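Aminofutalosine deaminase (PDB 7LKK) catalyses the hydrolytic deamination of aminofutalosine in the menaquinone pathway of Helicobacter pylori, using a bound metal ion. Local coordinates at residues H221-E224 with E228-W231; F273-F278 with P300-L305. One frame throughout, in Å; residues are numbered along the deposited sequence.

Contact 1: H221-E224 with E228-W231. With FE (Fe (III) ion), chain E; MCF ((8R)-3-(5-S-methyl-5-thio-beta-D-ribofuranosyl)-3,6,7,8-tetrahydroimidazo[4,5-d][1,3]diazepin-8-ol), chain J.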
loop_
_atom_site.group_PDB
_atom_site.type_symbol
_atom_site.label_atom_id
_atom_site.label_comp_id
_atom_site.label_asym_id
_atom_site.label_seq_id
_atom_site.Cartn_x
_atom_site.Cartn_y
_atom_site.Cartn_z
ATOM N N HIS A 221 -3.694 6.228 23.229
ATOM C CA HIS A 221 -2.506 5.929 22.440
ATOM C C HIS A 221 -1.423 5.400 23.370
ATOM O O HIS A 221 -1.155 6.000 24.416
ATOM C CB HIS A 221 -2.010 7.172 21.700
ATOM C CG HIS A 221 -3.031 7.785 20.793
ATOM N ND1 HIS A 221 -3.805 8.862 21.165
ATOM C CD2 HIS A 221 -3.404 7.471 19.530
ATOM C CE1 HIS A 221 -4.611 9.187 20.169
ATOM N NE2 HIS A 221 -4.387 8.359 19.165
ATOM N N PHE A 222 -0.803 4.281 22.998
ATOM C CA PHE A 222 0.139 3.613 23.889
ATOM C C PHE A 222 1.382 3.193 23.122
ATOM O O PHE A 222 1.284 2.444 22.146
ATOM C CB PHE A 222 -0.513 2.396 24.554
ATOM C CG PHE A 222 0.319 1.792 25.643
ATOM C CD1 PHE A 222 0.688 2.545 26.746
ATOM C CD2 PHE A 222 0.740 0.475 25.564
ATOM C CE1 PHE A 222 1.461 1.997 27.747
ATOM C CE2 PHE A 222 1.512 -0.080 26.565
ATOM C CZ PHE A 222 1.872 0.681 27.658
ATOM N N LEU A 223 2.541 3.670 23.582
ATOM C CA LEU A 223 3.862 3.244 23.107
ATOM C C LEU A 223 3.923 3.205 21.579
ATOM O O LEU A 223 4.208 2.181 20.951
ATOM C CB LEU A 223 4.248 1.899 23.733
ATOM C CG LEU A 223 4.327 1.945 25.268
ATOM C CD1 LEU A 223 4.933 0.675 25.849
ATOM C CD2 LEU A 223 5.108 3.164 25.737
ATOM N N GLU A 224 3.645 4.365 20.992
ATOM C CA GLU A 224 3.616 4.555 19.550
ATOM C C GLU A 224 4.988 4.857 18.958
ATOM O O GLU A 224 5.153 4.776 17.736
ATOM C CB GLU A 224 2.637 5.688 19.219
ATOM C CG GLU A 224 2.343 5.899 17.751
ATOM C CD GLU A 224 1.364 7.028 17.526
ATOM O OE1 GLU A 224 0.964 7.677 18.518
ATOM O OE2 GLU A 224 0.988 7.265 16.363
ATOM N N GLU A 228 8.648 7.876 22.963
ATOM C CA GLU A 228 7.763 7.678 24.106
ATOM C C GLU A 228 8.277 6.568 25.015
ATOM O O GLU A 228 8.209 6.685 26.245
ATOM C CB GLU A 228 6.348 7.368 23.620
ATOM C CG GLU A 228 5.387 6.957 24.720
ATOM C CD GLU A 228 4.045 6.514 24.182
ATOM O OE1 GLU A 228 3.787 6.721 22.975
ATOM O OE2 GLU A 228 3.248 5.950 24.960
ATOM N N LEU A 229 8.811 5.492 24.432
ATOM C CA LEU A 229 9.312 4.386 25.241
ATOM C C LEU A 229 10.487 4.824 26.107
ATOM O O LEU A 229 10.553 4.481 27.294
ATOM C CB LEU A 229 9.711 3.215 24.342
ATOM C CG LEU A 229 10.297 1.990 25.046
ATOM C CD1 LEU A 229 9.270 1.357 25.977
ATOM C CD2 LEU A 229 10.798 0.973 24.026
ATOM N N GLU A 230 11.425 5.582 25.530
ATOM C CA GLU A 230 12.568 6.060 26.300
ATOM C C GLU A 230 12.133 7.042 27.378
ATOM O O GLU A 230 12.712 7.072 28.471
ATOM C CB GLU A 230 13.586 6.727 25.375
ATOM C CG GLU A 230 14.303 5.796 24.418
ATOM C CD GLU A 230 15.026 6.554 23.318
ATOM O OE1 GLU A 230 15.505 5.910 22.364
ATOM O OE2 GLU A 230 15.111 7.798 23.409
ATOM N N TRP A 231 11.117 7.856 27.086
ATOM C CA TRP A 231 10.592 8.782 28.082
ATOM C C TRP A 231 9.884 8.034 29.204
ATOM O O TRP A 231 10.150 8.271 30.388
ATOM C CB TRP A 231 9.644 9.779 27.416
ATOM C CG TRP A 231 9.213 10.911 28.306
ATOM C CD1 TRP A 231 7.935 11.245 28.644
ATOM C CD2 TRP A 231 10.062 11.864 28.958
ATOM N NE1 TRP A 231 7.934 12.344 29.467
ATOM C CE2 TRP A 231 9.228 12.743 29.675
ATOM C CE3 TRP A 231 11.446 12.061 29.001
ATOM C CZ2 TRP A 231 9.731 13.800 30.429
ATOM C CZ3 TRP A 231 11.943 13.111 29.753
ATOM C CH2 TRP A 231 11.087 13.967 30.455
HETATM FE FE FE E . -5.023 8.490 16.888
HETATM O O8 MCF J . -3.077 8.723 16.826
HETATM C C8 MCF J . -2.474 9.563 15.875
HETATM C C7 MCF J . -0.967 9.687 16.071
HETATM N N6 MCF J . -0.621 9.586 17.467
HETATM C C5 MCF J . -1.323 10.398 18.435
HETATM N N4 MCF J . -2.400 11.337 18.145
HETATM C C10 MCF J . -3.074 11.787 16.902
HETATM C C9 MCF J . -3.141 10.953 15.802
HETATM N N1 MCF J . -3.796 11.600 14.849
HETATM C C2 MCF J . -4.163 12.799 15.298
HETATM N N3 MCF J . -3.727 12.903 16.557
HETATM C C1S MCF J . -3.940 14.126 17.391
HETATM C C2S MCF J . -4.356 13.825 18.850
HETATM O O2S MCF J . -5.702 13.628 18.936
HETATM O O4S MCF J . -2.841 14.771 17.508
HETATM C C4S MCF J . -2.954 15.598 18.897
HETATM C C3S MCF J . -3.957 15.109 19.568
HETATM O O3S MCF J . -5.104 16.087 19.536
HETATM C C5S MCF J . -1.663 15.442 19.681
HETATM S S5S MCF J . -1.377 16.929 20.684
HETATM C C6S MCF J . -0.203 16.535 22.013
#
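One carboxylate, that of Glu228, takes both of the successive backbone N-H groups that lead from Leu223 to Glu224. Leu223 N reaches Glu228 OE2 at 2.8 Å, and Glu224 N reaches Glu228 OE1 at 3.1 Å. The second bond is the straighter, 159° against 146°. Both donors come from well above the carboxylate plane, so the backbone lies over the flat group. Glu228 gets there by an extended chain, its CG anti to the backbone N, which carries the carboxylate from helix 226-234 to the turn after strand 218-222. Leu223, with phi and psi both positive, makes that turn. Its side chain crosses that of Glu228 at about a right angle, CD2 lying 3.4 Å from OE2, while its CD1 packs more loosely against CD1 of Leu229.

The turn sits between two residues of the active site. Before it, His221 binds the iron through NE2 at 2.4 Å, beside the inhibitor hydroxyl O8; His194 O holds ND1, and inhibitor atom C5 lies over one face of the ring. After it, Glu224 extends its chain so that OE1 accepts the inhibitor's N6-H at 2.7 Å, nearly straight. The geometry is thus consistent with a second-shell role for Glu228: its two bonds would fix the main chain from which Glu224 reaches the diazepine ring.

Contact 2: F273-F278 with P300-L305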
loop_
_atom_site.group_PDB
_atom_site.type_symbol
_atom_site.label_atom_id
_atom_site.label_comp_id
_atom_site.label_asym_id
_atom_site.label_seq_id
_atom_site.Cartn_x
_atom_site.Cartn_y
_atom_site.Cartn_z
ATOM N N PHE A 273 -6.444 0.190 23.275
ATOM C CA PHE A 273 -5.042 0.592 23.249
ATOM C C PHE A 273 -4.592 0.651 21.797
ATOM O O PHE A 273 -4.604 -0.371 21.102
ATOM C CB PHE A 273 -4.173 -0.381 24.046
ATOM C CG PHE A 273 -4.236 -0.173 25.527
ATOM C CD1 PHE A 273 -5.290 -0.685 26.266
ATOM C CD2 PHE A 273 -3.242 0.534 26.184
ATOM C CE1 PHE A 273 -5.351 -0.495 27.632
ATOM C CE2 PHE A 273 -3.300 0.725 27.552
ATOM C CZ PHE A 273 -4.355 0.212 28.275
ATOM N N VAL A 274 -4.211 1.845 21.339
ATOM C CA VAL A 274 -3.913 2.102 19.934
ATOM C C VAL A 274 -2.405 2.103 19.719
ATOM O O VAL A 274 -1.647 2.606 20.561
ATOM C CB VAL A 274 -4.540 3.435 19.478
ATOM C CG1 VAL A 274 -4.343 3.642 17.984
ATOM C CG2 VAL A 274 -6.019 3.473 19.837
ATOM N N HIS A 275 -1.979 1.530 18.584
ATOM C CA HIS A 275 -0.600 1.495 18.089
ATOM C C HIS A 275 0.207 0.378 18.749
ATOM O O HIS A 275 0.249 -0.740 18.224
ATOM C CB HIS A 275 0.075 2.860 18.262
ATOM C CG HIS A 275 -0.653 3.976 17.578
ATOM N ND1 HIS A 275 -0.954 3.951 16.233
ATOM C CD2 HIS A 275 -1.160 5.137 18.056
ATOM C CE1 HIS A 275 -1.605 5.054 15.909
ATOM N NE2 HIS A 275 -1.742 5.791 16.996
ATOM N N ASN A 276 0.867 0.663 19.873
ATOM C CA ASN A 276 1.507 -0.327 20.743
ATOM C C ASN A 276 2.754 -0.985 20.161
ATOM O O ASN A 276 3.218 -1.987 20.724
ATOM C CB ASN A 276 0.542 -1.450 21.155
ATOM C CG ASN A 276 -0.838 -0.942 21.524
ATOM O OD1 ASN A 276 -1.047 -0.416 22.616
ATOM N ND2 ASN A 276 -1.796 -1.122 20.618
ATOM N N GLN A 277 3.327 -0.471 19.066
ATOM C CA GLN A 277 4.423 -1.195 18.421
ATOM C C GLN A 277 5.663 -1.296 19.299
ATOM O O GLN A 277 6.481 -2.199 19.090
ATOM C CB GLN A 277 4.822 -0.545 17.095
ATOM C CG GLN A 277 3.674 -0.088 16.232
ATOM C CD GLN A 277 3.351 1.364 16.465
ATOM O OE1 GLN A 277 2.666 1.708 17.426
ATOM N NE2 GLN A 277 3.865 2.231 15.603
ATOM N N PHE A 278 5.832 -0.391 20.262
ATOM C CA PHE A 278 6.987 -0.411 21.147
ATOM C C PHE A 278 6.656 -0.966 22.526
ATOM O O PHE A 278 7.447 -0.799 23.461
ATOM C CB PHE A 278 7.592 0.989 21.252
ATOM C CG PHE A 278 8.232 1.455 19.976
ATOM C CD1 PHE A 278 9.587 1.270 19.756
ATOM C CD2 PHE A 278 7.473 2.047 18.982
ATOM C CE1 PHE A 278 10.175 1.683 18.575
ATOM C CE2 PHE A 278 8.053 2.461 17.800
ATOM C CZ PHE A 278 9.408 2.284 17.597
ATOM N N PRO A 300 -1.629 0.659 10.375
ATOM C CA PRO A 300 -0.374 0.385 9.648
ATOM C C PRO A 300 0.218 1.587 8.924
ATOM O O PRO A 300 1.439 1.783 8.972
ATOM C CB PRO A 300 -0.766 -0.732 8.665
ATOM C CG PRO A 300 -2.256 -0.758 8.640
ATOM C CD PRO A 300 -2.719 -0.247 9.972
ATOM N N PHE A 301 -0.596 2.386 8.230
ATOM C CA PHE A 301 -0.029 3.491 7.462
ATOM C C PHE A 301 0.488 4.593 8.379
ATOM O O PHE A 301 1.572 5.142 8.149
ATOM C CB PHE A 301 -1.060 4.046 6.479
ATOM C CG PHE A 301 -0.454 4.621 5.228
ATOM C CD1 PHE A 301 -0.015 5.935 5.194
ATOM C CD2 PHE A 301 -0.314 3.845 4.089
ATOM C CE1 PHE A 301 0.547 6.467 4.046
ATOM C CE2 PHE A 301 0.249 4.370 2.936
ATOM C CZ PHE A 301 0.680 5.681 2.915
ATOM N N SER A 302 -0.268 4.923 9.427
ATOM C CA SER A 302 0.198 5.909 10.396
ATOM C C SER A 302 1.494 5.462 11.062
ATOM O O SER A 302 2.418 6.265 11.237
ATOM C CB SER A 302 -0.886 6.165 11.442
ATOM O OG SER A 302 -0.382 6.930 12.521
ATOM N N ASN A 303 1.581 4.180 11.435
ATOM C CA ASN A 303 2.798 3.666 12.055
ATOM C C ASN A 303 3.996 3.809 11.124
ATOM O O ASN A 303 5.110 4.104 11.575
ATOM C CB ASN A 303 2.616 2.201 12.447
ATOM C CG ASN A 303 1.630 2.007 13.581
ATOM O OD1 ASN A 303 1.224 2.961 14.250
ATOM N ND2 ASN A 303 1.239 0.760 13.807
ATOM N N ARG A 304 3.792 3.581 9.824
ATOM C CA ARG A 304 4.890 3.708 8.868
ATOM C C ARG A 304 5.316 5.160 8.699
ATOM O O ARG A 304 6.507 5.448 8.535
ATOM C CB ARG A 304 4.489 3.117 7.519
ATOM C CG ARG A 304 5.625 3.059 6.502
ATOM C CD ARG A 304 6.744 2.153 6.987
ATOM N NE ARG A 304 7.912 2.187 6.112
ATOM C CZ ARG A 304 9.051 2.806 6.408
ATOM N NH1 ARG A 304 9.178 3.450 7.560
ATOM N NH2 ARG A 304 10.063 2.780 5.552
ATOM N N LEU A 305 4.359 6.088 8.725
ATOM C CA LEU A 305 4.682 7.491 8.492
ATOM C C LEU A 305 5.327 8.146 9.705
ATOM O O LEU A 305 6.092 9.106 9.549
ATOM C CB LEU A 305 3.425 8.268 8.101
ATOM C CG LEU A 305 2.750 7.916 6.776
ATOM C CD1 LEU A 305 1.593 8.870 6.516
ATOM C CD2 LEU A 305 3.748 7.947 5.629
HETATM O O HOH W 1 -0.244 -0.488 15.520
#
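His275, at the end of strand 269-275, meets Asn303 of helix 300-305 through its ring nitrogen: ND1 gives a weak hydrogen bond to Asn303 OD1 at 3.1 Å, bent to 129°, with the ring and amide planes 62° apart. CG of His275 stands beside the backbone N, turning the ring toward the helix, while Val274 CG1 packs over one ring face. NE2 is engaged elsewhere, hydrogen-bonded to the inhibitor's O8. The backbone of His275 joins in too: a water donates to His275 O at 2.8 Å and accepts from Asn303 ND2 at 2.6 Å, so both ends of the Asn303 amide serve one residue.

Next in line, Asn276 turns back on its own strand, its ND2 bonding to Phe273 O at 2.9 Å, a nearly linear N-H...O bond that comes in from above the Phe273 carbonyl plane and closes the turn onto the strand. Gln277 then lays its amide over that of Asn303, the planes only 13° apart and NE2 3.0 Å from Asn303 CG. A bend at chi2 brings the two amides into this stack, and Gln277 NE2 finds its hydrogen bond at Lys309 O. On the helix, Ser302 OG approaches CE1 of His275 but bonds to the metal ligand Asp328. A histidine placed like His275, at the C-terminal end of a barrel strand and facing ligand and metal, is characteristic of the amidohydrolase TIM-barrel active site.

In the fold
Contact 1 and contact 2 have centres about 11 Å apart and follow one another along the chain, the first closing before the second opens. They lie on neighbouring parallel strands of the barrel, contact 1 on 218-222 and contact 2 on 269-275, and are joined by probable backbone hydrogen bonds: Phe222 N to Val274 O, and Leu223 O to Phe278 N just past the strand ends. Inside the pocket the rings of His221 and His275 meet with nearly parallel planes, and Glu224 OE2 packs against His275 NE2. From here contact 1 runs out to helix 226-234, and contact 2 to helix 300-305, which also meets the second subunit. Together they place His221, Glu224 and His275 around the iron-bound inhibitor.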